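Side-chain contacts in nitrate regulatory protein (PDB 4AKK), which binds the leader RNA of the nasF operon in response to nitrate or nitrite, preventing transcription termination and so switching on expression of the nasFEDCBA operon: residues 69-72 with 73-77; 90-93 with 94-98; 381-384 with 385-389; 257-260 with 261-265; 41-44 with 45-49. One frame throughout, in Å; residues are numbered along the deposited sequence.

Contact 1. Residues 69-72 with 73-77. With EDO (1,2-ethanediol), chain C.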
# COMPACT_ATOMS: atom_id res chain seq x y z
N LEU A 69 20.28 3.02 18.18
CA LEU A 69 19.81 2.09 19.19
C LEU A 69 19.54 0.71 18.57
O LEU A 69 19.92 -0.31 19.12
CB LEU A 69 18.54 2.63 19.86
CG LEU A 69 17.87 1.73 20.90
CD1 LEU A 69 18.82 1.40 22.03
CD2 LEU A 69 16.60 2.39 21.44
N VAL A 70 18.90 0.70 17.41
CA VAL A 70 18.59 -0.54 16.72
C VAL A 70 19.89 -1.25 16.38
O VAL A 70 19.99 -2.47 16.52
CB VAL A 70 17.75 -0.29 15.44
CG1 VAL A 70 17.83 -1.47 14.47
CG2 VAL A 70 16.30 0.02 15.82
N HIS A 71 20.90 -0.50 15.97
CA HIS A 71 22.17 -1.10 15.61
C HIS A 71 22.84 -1.79 16.81
O HIS A 71 23.31 -2.93 16.71
CB HIS A 71 23.12 -0.08 14.95
CG HIS A 71 24.44 -0.68 14.57
ND1 HIS A 71 24.60 -1.47 13.45
CD2 HIS A 71 25.65 -0.62 15.17
CE1 HIS A 71 25.86 -1.87 13.38
NE2 HIS A 71 26.52 -1.37 14.41
N MET A 72 22.90 -1.09 17.93
CA MET A 72 23.46 -1.66 19.15
C MET A 72 22.67 -2.90 19.59
O MET A 72 23.25 -3.89 20.03
CB MET A 72 23.51 -0.63 20.28
CG MET A 72 24.46 0.57 20.05
SD MET A 72 26.03 0.37 19.13
CE MET A 72 26.61 -1.27 19.54
N LEU A 73 21.34 -2.83 19.49
CA LEU A 73 20.48 -3.97 19.85
C LEU A 73 20.77 -5.16 18.93
O LEU A 73 20.74 -6.31 19.37
CB LEU A 73 19.00 -3.59 19.78
CG LEU A 73 18.52 -2.73 20.95
CD1 LEU A 73 17.19 -2.08 20.61
CD2 LEU A 73 18.42 -3.56 22.23
N GLN A 74 21.05 -4.88 17.66
CA GLN A 74 21.46 -5.92 16.71
C GLN A 74 22.80 -6.55 17.11
O GLN A 74 23.01 -7.76 16.97
CB GLN A 74 21.54 -5.34 15.29
CG GLN A 74 20.18 -5.07 14.63
CD GLN A 74 20.25 -4.04 13.50
OE1 GLN A 74 21.21 -3.27 13.39
NE2 GLN A 74 19.21 -4.02 12.66
N CYS A 75 23.72 -5.73 17.61
CA CYS A 75 25.00 -6.25 18.11
C CYS A 75 24.76 -7.12 19.33
O CYS A 75 25.29 -8.23 19.44
CB CYS A 75 25.97 -5.11 18.44
SG CYS A 75 26.47 -4.07 17.02
N GLU A 76 23.95 -6.63 20.26
CA GLU A 76 23.63 -7.41 21.45
C GLU A 76 22.92 -8.72 21.07
O GLU A 76 23.20 -9.77 21.63
CB GLU A 76 22.80 -6.61 22.45
CG GLU A 76 22.66 -7.29 23.81
CD GLU A 76 22.04 -6.40 24.87
OE1 GLU A 76 21.73 -5.23 24.57
OE2 GLU A 76 21.86 -6.87 26.02
N ARG A 77 21.99 -8.65 20.12
CA ARG A 77 21.29 -9.87 19.71
C ARG A 77 22.30 -10.93 19.25
O ARG A 77 22.27 -12.07 19.69
CB ARG A 77 20.26 -9.57 18.61
CG ARG A 77 19.47 -10.81 18.14
CD ARG A 77 18.43 -10.45 17.07
NE ARG A 77 19.03 -9.70 15.96
CZ ARG A 77 18.32 -9.01 15.06
NH1 ARG A 77 16.99 -8.97 15.15
NH2 ARG A 77 18.95 -8.33 14.09
C1 EDO C . 21.38 -11.53 14.70
O1 EDO C . 21.91 -10.55 15.59
C2 EDO C . 22.42 -12.60 14.38
O2 EDO C . 22.79 -13.42 15.50
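NZ of K196 is gripped from helix 56-85 by two hydrogen bonds, one to H71 ND1 and one to Q74 OE1. Ring and amide meet almost perpendicularly, their planes 83° apart. Q74 has CG anti to its own carbonyl carbon (chi1 -74°) and then runs extended, which lays CG against V70 O at 3.2 Å and brings NE2 within 3.4 Å of V70 CG1. That NE2 is hydrogen-bonded to E197, whose carboxylate also forms a salt bridge with R77. C75 suits the next place round the helix because its short side chain brings the polarisable sulfur up obliquely to the imidazole, SG lying 4.2 Å from the H71 ring centroid, while M72 CE packs on the same SG at 3.8 Å. L69 CG against L73 CD1, 3.9 Å apart, forms an apolar patch that continues to L166 of helix 152-167. At the far end R77 NE donates to O1 of an ethanediol, probably from the crystallisation liquor, at 3.0 Å, with an angle of 156° at hydrogen. An amide fits between the charges because it can accept from the lysine and donate to the glutamate, so the network probably lets this polar face be buried with its charges largely balanced.

Contact 2. Residues 90-93 with 94-98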
# COMPACT_ATOMS: atom_id res chain seq x y z
N LEU A 90 31.69 -18.64 24.42
CA LEU A 90 32.19 -17.53 23.62
C LEU A 90 31.31 -16.29 23.74
O LEU A 90 30.10 -16.39 23.96
CB LEU A 90 32.28 -17.94 22.15
CG LEU A 90 33.11 -19.20 21.90
CD1 LEU A 90 32.96 -19.69 20.47
CD2 LEU A 90 34.57 -18.96 22.25
N TYR A 91 31.95 -15.13 23.62
CA TYR A 91 31.28 -13.84 23.41
C TYR A 91 30.72 -13.16 24.66
O TYR A 91 29.94 -12.22 24.55
CB TYR A 91 30.21 -13.94 22.32
CG TYR A 91 30.76 -13.61 20.96
CD1 TYR A 91 31.61 -14.49 20.30
CD2 TYR A 91 30.43 -12.42 20.33
CE1 TYR A 91 32.13 -14.18 19.06
CE2 TYR A 91 30.94 -12.11 19.08
CZ TYR A 91 31.79 -12.99 18.45
OH TYR A 91 32.29 -12.69 17.21
N ALA A 92 31.12 -13.63 25.83
CA ALA A 92 30.74 -12.99 27.08
C ALA A 92 31.15 -11.51 27.10
O ALA A 92 30.37 -10.66 27.52
CB ALA A 92 31.36 -13.73 28.26
N ALA A 93 32.37 -11.22 26.65
CA ALA A 93 32.88 -9.86 26.59
C ALA A 93 32.05 -8.98 25.66
O ALA A 93 31.73 -7.83 25.98
CB ALA A 93 34.35 -9.85 26.15
N GLU A 94 31.71 -9.52 24.50
CA GLU A 94 30.88 -8.83 23.53
C GLU A 94 29.47 -8.58 24.08
O GLU A 94 28.92 -7.49 23.93
CB GLU A 94 30.82 -9.62 22.22
CG GLU A 94 32.08 -9.50 21.34
CD GLU A 94 33.26 -10.35 21.82
OE1 GLU A 94 33.12 -11.13 22.79
OE2 GLU A 94 34.35 -10.24 21.20
N CYS A 95 28.88 -9.58 24.73
CA CYS A 95 27.57 -9.39 25.35
C CYS A 95 27.60 -8.23 26.34
O CYS A 95 26.66 -7.44 26.40
CB CYS A 95 27.11 -10.63 26.09
SG CYS A 95 26.57 -11.99 25.06
N ARG A 96 28.66 -8.16 27.13
CA ARG A 96 28.74 -7.17 28.20
C ARG A 96 28.93 -5.81 27.60
O ARG A 96 28.26 -4.85 28.00
CB ARG A 96 29.90 -7.48 29.16
CG ARG A 96 29.71 -8.74 30.00
CD ARG A 96 30.69 -8.76 31.18
NE ARG A 96 32.02 -8.30 30.79
CZ ARG A 96 33.03 -9.11 30.46
NH1 ARG A 96 32.86 -10.43 30.49
NH2 ARG A 96 34.21 -8.60 30.11
N ALA A 97 29.84 -5.72 26.64
CA ALA A 97 30.10 -4.48 25.93
C ALA A 97 28.86 -4.02 25.16
O ALA A 97 28.50 -2.85 25.19
CB ALA A 97 31.28 -4.65 24.99
N GLY A 98 28.22 -4.96 24.47
CA GLY A 98 27.04 -4.66 23.69
C GLY A 98 25.93 -4.07 24.53
O GLY A 98 25.30 -3.08 24.14
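Y91 holds the N-cap position of helix 92-117, and its carbonyl opens the run of i to i+4 bonds: C95 N donates to Y91 O at 2.9 Å, nearly straight at 165°. The positive phi of Y91 (81°) puts it in the left-handed region, where the loop turns into the helix; R96 N and A97 N then find the carbonyls of A92 and A93. The side chains fold back over this start. A bend at chi2 (77°) carries the E94 carboxylate over one face of the Y91 ring, tilted against it, CD standing 3.8 Å above the ring plane and displaced toward the rim, with Y91 CD2 only 3.4 Å from E94 CB. An acidic residue is at home in a first helical turn, where the helix dipole would probably favour its charge. Y91 and C95 also pack against I82 and A79 of helix 56-85, tying together two successive helices of the NIT region. On the exposed side small alanines permit a long side chain to lie down: R96 CG passes 3.2 Å from A92 O, and after a bend at chi3 the guanidinium turns one face to the backbone, with A93 CA 3.7 Å from its plane and displaced toward the rim.

Contact 3. Residues 381-384 with 385-389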
# COMPACT_ATOMS: atom_id res chain seq x y z
N GLN A 381 3.55 -31.89 -13.25
CA GLN A 381 4.92 -31.82 -13.74
C GLN A 381 5.80 -32.93 -13.17
O GLN A 381 6.98 -33.03 -13.50
CB GLN A 381 5.52 -30.44 -13.44
CG GLN A 381 6.56 -30.00 -14.43
CD GLN A 381 6.50 -28.51 -14.69
OE1 GLN A 381 5.54 -27.85 -14.30
NE2 GLN A 381 7.51 -27.98 -15.36
N GLY A 382 5.21 -33.77 -12.33
CA GLY A 382 5.87 -34.98 -11.86
C GLY A 382 7.07 -34.75 -10.97
O GLY A 382 7.98 -35.58 -10.91
N MET A 383 7.08 -33.63 -10.26
CA MET A 383 8.18 -33.31 -9.38
C MET A 383 8.03 -34.00 -8.04
O MET A 383 6.91 -34.23 -7.57
CB MET A 383 8.28 -31.79 -9.17
CG MET A 383 8.83 -31.02 -10.36
SD MET A 383 9.26 -29.33 -9.89
CE MET A 383 9.70 -28.64 -11.48
N GLN A 384 9.16 -34.34 -7.42
CA GLN A 384 9.17 -34.79 -6.04
C GLN A 384 8.91 -33.58 -5.14
O GLN A 384 9.10 -32.45 -5.57
CB GLN A 384 10.52 -35.43 -5.69
CG GLN A 384 11.00 -36.45 -6.72
CD GLN A 384 10.02 -37.60 -6.89
OE1 GLN A 384 9.62 -38.23 -5.92
NE2 GLN A 384 9.64 -37.87 -8.14
N GLU A 385 8.49 -33.81 -3.91
CA GLU A 385 8.12 -32.71 -3.03
C GLU A 385 9.26 -31.72 -2.77
O GLU A 385 9.07 -30.51 -2.87
CB GLU A 385 7.56 -33.23 -1.70
CG GLU A 385 7.07 -32.12 -0.80
CD GLU A 385 6.51 -32.62 0.51
OE1 GLU A 385 6.50 -33.85 0.72
OE2 GLU A 385 6.09 -31.78 1.33
N GLU A 386 10.43 -32.24 -2.42
CA GLU A 386 11.59 -31.38 -2.18
C GLU A 386 11.97 -30.66 -3.47
O GLU A 386 12.23 -29.46 -3.46
CB GLU A 386 12.78 -32.19 -1.64
CG GLU A 386 14.09 -31.40 -1.55
CD GLU A 386 14.07 -30.35 -0.44
OE1 GLU A 386 13.04 -30.24 0.26
OE2 GLU A 386 15.09 -29.65 -0.26
N GLN A 387 11.96 -31.39 -4.58
CA GLN A 387 12.24 -30.81 -5.89
C GLN A 387 11.28 -29.65 -6.18
O GLN A 387 11.69 -28.60 -6.70
CB GLN A 387 12.09 -31.88 -6.97
CG GLN A 387 12.36 -31.41 -8.40
CD GLN A 387 12.14 -32.51 -9.42
OE1 GLN A 387 11.62 -33.58 -9.10
NE2 GLN A 387 12.55 -32.26 -10.67
N ALA A 388 10.01 -29.86 -5.86
CA ALA A 388 8.97 -28.85 -6.01
C ALA A 388 9.32 -27.58 -5.24
O ALA A 388 9.24 -26.46 -5.77
CB ALA A 388 7.63 -29.41 -5.54
N TRP A 389 9.71 -27.75 -3.98
CA TRP A 389 10.06 -26.62 -3.13
C TRP A 389 11.27 -25.90 -3.70
O TRP A 389 11.29 -24.67 -3.77
CB TRP A 389 10.32 -27.09 -1.69
CG TRP A 389 10.54 -25.95 -0.74
CD1 TRP A 389 9.58 -25.28 -0.03
CD2 TRP A 389 11.79 -25.35 -0.39
NE1 TRP A 389 10.16 -24.29 0.73
CE2 TRP A 389 11.52 -24.31 0.53
CE3 TRP A 389 13.12 -25.58 -0.78
CZ2 TRP A 389 12.53 -23.51 1.08
CZ3 TRP A 389 14.13 -24.79 -0.22
CH2 TRP A 389 13.82 -23.77 0.69
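Q387 points back at the start of its own helix because CG stands anti to its backbone N (chi1 180°) and the chain continues fully extended, while M383 sets CG anti to its carbonyl carbon (chi1 -74°) and comes across it at about a right angle. Q387 OE1 thereby accepts the backbone N-H of Q384 at 3.1 Å and 162°, the donor lying somewhat out of the plane of the Q387 side-chain amide. Q384 is the N-cap and Q387 the third residue of helix 385-399, so this is the half of a capping box in which the N3 side chain accepts the backbone N-H of the N-cap residue. A glutamine suits N3 because its extended chain carries a carbonyl oxygen back to that N-H. The same side-chain amide is flanked by apolar carbon, M383 CG lying 3.7 Å from Q387 CD. Just before the cap, M383 also meets A388 on the next turn, CB to CB at 4.4 Å and M383 SD 3.9 Å from A388 CA, a pairing in the positions of a hydrophobic staple. A388 N closes the first turn on Q384 O at 2.8 Å. Within the ANTAR region this corner packs on the preceding helix 360-380, M383 on L377 and A388 on M378, with E385 salt-bridged to K374. Beyond it, E386 forms a salt bridge with R220, which also makes a cation-pi contact with W389, joining the effector to helix 217-240.

Contact 4. Residues 257-260 with 261-265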
# COMPACT_ATOMS: atom_id res chain seq x y z
N LEU A 257 30.54 -13.89 -1.70
CA LEU A 257 30.57 -15.25 -2.23
C LEU A 257 30.46 -16.29 -1.10
O LEU A 257 29.78 -17.32 -1.23
CB LEU A 257 31.87 -15.45 -3.03
CG LEU A 257 31.96 -16.62 -4.01
CD1 LEU A 257 32.60 -17.81 -3.35
CD2 LEU A 257 30.58 -16.99 -4.56
N GLU A 258 31.12 -16.02 0.01
CA GLU A 258 31.08 -16.95 1.12
C GLU A 258 29.66 -17.07 1.68
O GLU A 258 29.15 -18.17 1.86
CB GLU A 258 32.06 -16.54 2.23
CG GLU A 258 32.20 -17.60 3.31
CD GLU A 258 33.25 -17.24 4.35
OE1 GLU A 258 33.58 -16.05 4.47
OE2 GLU A 258 33.73 -18.16 5.05
N ILE A 259 29.01 -15.93 1.94
CA ILE A 259 27.62 -15.94 2.39
C ILE A 259 26.70 -16.64 1.38
O ILE A 259 25.84 -17.42 1.74
CB ILE A 259 27.09 -14.53 2.68
CG1 ILE A 259 27.82 -13.96 3.90
CG2 ILE A 259 25.57 -14.57 2.89
CD1 ILE A 259 27.53 -12.49 4.20
N GLU A 260 26.91 -16.35 0.10
CA GLU A 260 26.10 -16.98 -0.93
C GLU A 260 26.25 -18.50 -0.95
O GLU A 260 25.26 -19.22 -1.10
CB GLU A 260 26.40 -16.37 -2.30
CG GLU A 260 25.56 -15.14 -2.60
CD GLU A 260 26.06 -14.35 -3.80
OE1 GLU A 260 27.00 -14.82 -4.47
OE2 GLU A 260 25.51 -13.26 -4.07
N GLN A 261 27.47 -18.99 -0.77
CA GLN A 261 27.70 -20.43 -0.73
C GLN A 261 27.07 -21.07 0.49
O GLN A 261 26.49 -22.16 0.42
CB GLN A 261 29.20 -20.73 -0.71
CG GLN A 261 29.94 -20.26 -1.95
CD GLN A 261 31.45 -20.41 -1.79
OE1 GLN A 261 31.99 -20.21 -0.70
NE2 GLN A 261 32.13 -20.77 -2.87
N LEU A 262 27.21 -20.40 1.63
CA LEU A 262 26.63 -20.92 2.87
C LEU A 262 25.09 -20.91 2.81
O LEU A 262 24.44 -21.77 3.38
CB LEU A 262 27.16 -20.15 4.08
CG LEU A 262 28.65 -20.42 4.38
CD1 LEU A 262 29.20 -19.50 5.47
CD2 LEU A 262 28.83 -21.86 4.77
N ARG A 263 24.51 -19.93 2.11
CA ARG A 263 23.06 -19.91 1.95
C ARG A 263 22.61 -21.15 1.19
O ARG A 263 21.65 -21.82 1.57
CB ARG A 263 22.61 -18.65 1.21
CG ARG A 263 22.62 -17.35 2.02
CD ARG A 263 22.29 -16.20 1.08
NE ARG A 263 22.06 -14.93 1.76
CZ ARG A 263 21.80 -13.79 1.13
NH1 ARG A 263 21.72 -13.76 -0.20
NH2 ARG A 263 21.60 -12.67 1.82
N ARG A 264 23.34 -21.46 0.13
CA ARG A 264 23.01 -22.62 -0.69
C ARG A 264 23.12 -23.92 0.09
O ARG A 264 22.29 -24.82 -0.05
CB ARG A 264 23.88 -22.67 -1.95
CG ARG A 264 23.60 -23.89 -2.79
CD ARG A 264 24.31 -23.86 -4.13
NE ARG A 264 24.40 -25.20 -4.69
CZ ARG A 264 23.35 -25.91 -5.11
NH1 ARG A 264 22.12 -25.40 -5.04
NH2 ARG A 264 23.53 -27.13 -5.60
N VAL A 265 24.14 -24.01 0.94
CA VAL A 265 24.29 -25.18 1.80
C VAL A 265 23.09 -25.33 2.75
O VAL A 265 22.49 -26.40 2.84
CB VAL A 265 25.61 -25.13 2.64
CG1 VAL A 265 25.60 -26.19 3.72
CG2 VAL A 265 26.83 -25.28 1.73
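R263 runs up over I259, one turn earlier on helix 257-267, its first carbons against the backbone oxygen and the next atoms against a methyl. R263 CB sits 3.5 Å from I259 O, and CG, anti to the arginine's carbonyl carbon (chi1 -76°), comes closer to the same I259 O at 3.2 Å. The chain stays extended from there: CD passes the methyl CG2 of I259 at 4.1 Å, and NE lies 3.7 Å from that CG2, the methyl standing obliquely to the guanidinium. Isoleucine suits the spot because its branch CG2, anti to the backbone N, gives the aliphatic shaft of the arginine an apolar rest. Beyond this support NE forms a salt bridge with E202, and NH2 comes close to NH2 of R289, a proximity of like charges that the carboxylate probably makes tolerable. E260 is a more distant counter-charge, its OE2 5.4 Å from R263 NH1 and not in contact. Along the next ridge E258 and L262 run side by side in the same direction, E258 CG to L262 CD1 at 4.2 Å, the glutamate's methylenes flanking the leucine. The short helix thus sits against three long ones of the NIT region: I259 and L262 face helix 277-312 through Q286 and W282, L262 and V265 touch F210 of helix 180-212, and R263 reaches I227 and Q230 of helix 217-240.

Contact 5. Residues 41-44 with 45-49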
# COMPACT_ATOMS: atom_id res chain seq x y z
N TRP A 41 -6.01 28.02 -0.85
CA TRP A 41 -5.71 26.70 -0.31
C TRP A 41 -4.23 26.39 -0.44
O TRP A 41 -3.61 25.90 0.50
CB TRP A 41 -6.56 25.61 -0.98
CG TRP A 41 -7.99 25.66 -0.54
CD1 TRP A 41 -9.05 26.15 -1.24
CD2 TRP A 41 -8.51 25.23 0.73
NE1 TRP A 41 -10.20 26.05 -0.49
CE2 TRP A 41 -9.89 25.49 0.72
CE3 TRP A 41 -7.93 24.65 1.87
CZ2 TRP A 41 -10.71 25.18 1.80
CZ3 TRP A 41 -8.75 24.35 2.94
CH2 TRP A 41 -10.13 24.61 2.90
N PHE A 42 -3.65 26.71 -1.60
CA PHE A 42 -2.22 26.56 -1.81
C PHE A 42 -1.42 27.43 -0.86
O PHE A 42 -0.34 27.06 -0.42
CB PHE A 42 -1.84 26.91 -3.25
CG PHE A 42 -2.10 25.81 -4.23
CD1 PHE A 42 -1.58 24.54 -4.03
CD2 PHE A 42 -2.86 26.04 -5.37
CE1 PHE A 42 -1.82 23.52 -4.94
CE2 PHE A 42 -3.10 25.02 -6.29
CZ PHE A 42 -2.58 23.77 -6.07
N ALA A 43 -1.96 28.61 -0.54
CA ALA A 43 -1.28 29.52 0.38
C ALA A 43 -1.23 28.94 1.79
O ALA A 43 -0.22 29.05 2.47
CB ALA A 43 -1.96 30.88 0.38
N ARG A 44 -2.33 28.33 2.23
CA ARG A 44 -2.35 27.73 3.55
C ARG A 44 -1.44 26.50 3.63
O ARG A 44 -0.77 26.28 4.64
CB ARG A 44 -3.77 27.37 3.99
CG ARG A 44 -3.78 26.65 5.33
CD ARG A 44 -5.17 26.25 5.76
NE ARG A 44 -5.12 25.30 6.87
CZ ARG A 44 -4.77 25.63 8.12
NH1 ARG A 44 -4.42 26.88 8.40
NH2 ARG A 44 -4.75 24.71 9.07
N ALA A 45 -1.42 25.70 2.57
CA ALA A 45 -0.53 24.54 2.53
C ALA A 45 0.92 24.97 2.69
O ALA A 45 1.62 24.49 3.59
CB ALA A 45 -0.71 23.76 1.24
N ARG A 46 1.37 25.89 1.84
CA ARG A 46 2.74 26.37 1.88
C ARG A 46 3.05 26.91 3.25
O ARG A 46 4.12 26.64 3.81
CB ARG A 46 2.97 27.48 0.85
CG ARG A 46 2.77 27.10 -0.60
CD ARG A 46 2.93 28.33 -1.50
NE ARG A 46 2.23 29.50 -0.94
CZ ARG A 46 2.80 30.42 -0.17
NH1 ARG A 46 4.09 30.34 0.13
NH2 ARG A 46 2.08 31.44 0.30
N ARG A 47 2.12 27.68 3.80
CA ARG A 47 2.31 28.25 5.12
C ARG A 47 2.46 27.17 6.20
O ARG A 47 3.31 27.27 7.07
CB ARG A 47 1.20 29.24 5.46
CG ARG A 47 1.33 30.57 4.70
CD ARG A 47 0.42 31.66 5.27
NE ARG A 47 -0.97 31.47 4.88
CZ ARG A 47 -1.56 32.10 3.86
NH1 ARG A 47 -0.88 32.96 3.12
NH2 ARG A 47 -2.84 31.85 3.58
N LEU A 48 1.64 26.12 6.12
CA LEU A 48 1.73 25.02 7.08
C LEU A 48 3.06 24.29 6.92
O LEU A 48 3.72 23.96 7.91
CB LEU A 48 0.58 24.03 6.90
CG LEU A 48 -0.76 24.42 7.53
CD1 LEU A 48 -1.90 23.62 6.92
CD2 LEU A 48 -0.70 24.22 9.04
N GLN A 49 3.46 24.06 5.68
CA GLN A 49 4.72 23.39 5.40
C GLN A 49 5.89 24.19 5.96
O GLN A 49 6.81 23.62 6.58
CB GLN A 49 4.89 23.17 3.90
CG GLN A 49 6.28 22.71 3.51
CD GLN A 49 6.33 22.12 2.12
OE1 GLN A 49 5.18 21.71 1.61
NE2 GLN A 49 7.40 22.03 1.51
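R44 and L48 form an i to i+4 pair on helix 37-52, in which a leucine methyl lies over an arginine plane: L48 CD1 stands 3.4 Å above one face of the R44 guanidinium, displaced toward its rim, and is 3.6 Å from R44 NE. The arginine leaves the helix with CG anti to its backbone N (chi1 176°), runs extended as far as NE and then turns (chi4 71°), which presents its flat face to the leucine. On the neighbouring flank of the helix R47 folds down differently. Bent at chi3 (-76°), it lays its guanidinium over the A43 residue, R47 NH2 3.5 Å from A43 CB and the carbonyl oxygen A43 O beneath the same group; an alanine is small enough to accept so broad a cover. R46 likewise keeps to the backbone, its CG 3.1 Å from F42 O. Further out, the second subunit supplies the partners. R44 NH2 is hydrogen-bonded to A120 O of that chain, and L48 packs on the same alanine. W41 makes a cation-pi contact with R117 of the second subunit, and F42 meets W126 there edge-to-face, so this helix is part of the dimer interface, where its aromatic residues find aromatic and cationic partners. Beneath the R44-L48 pair the helical bond from L48 N to R44 O measures 2.8 Å.

In the fold
Along the chain the order is contact 5, contact 1, contact 2, contact 4, contact 3. Contacts 1 and 2, on the successive helices 56-85 and 92-117, have centres about 12 Å apart and touch where E76 approaches G98. Contact 4, in the same NIT region, has its centre about 24 Å from that of contact 1. Contact 3 belongs to the ANTAR region, yet its nearest atoms come within about 8 Å of contact 4, so the RNA-binding effector lies beside this part of the sensor. Contact 5 stands apart at the subunit interface, its centre about 60 Å from that of contact 3. This all-helical protein thus carries sensing, dimerisation and RNA binding in one chain.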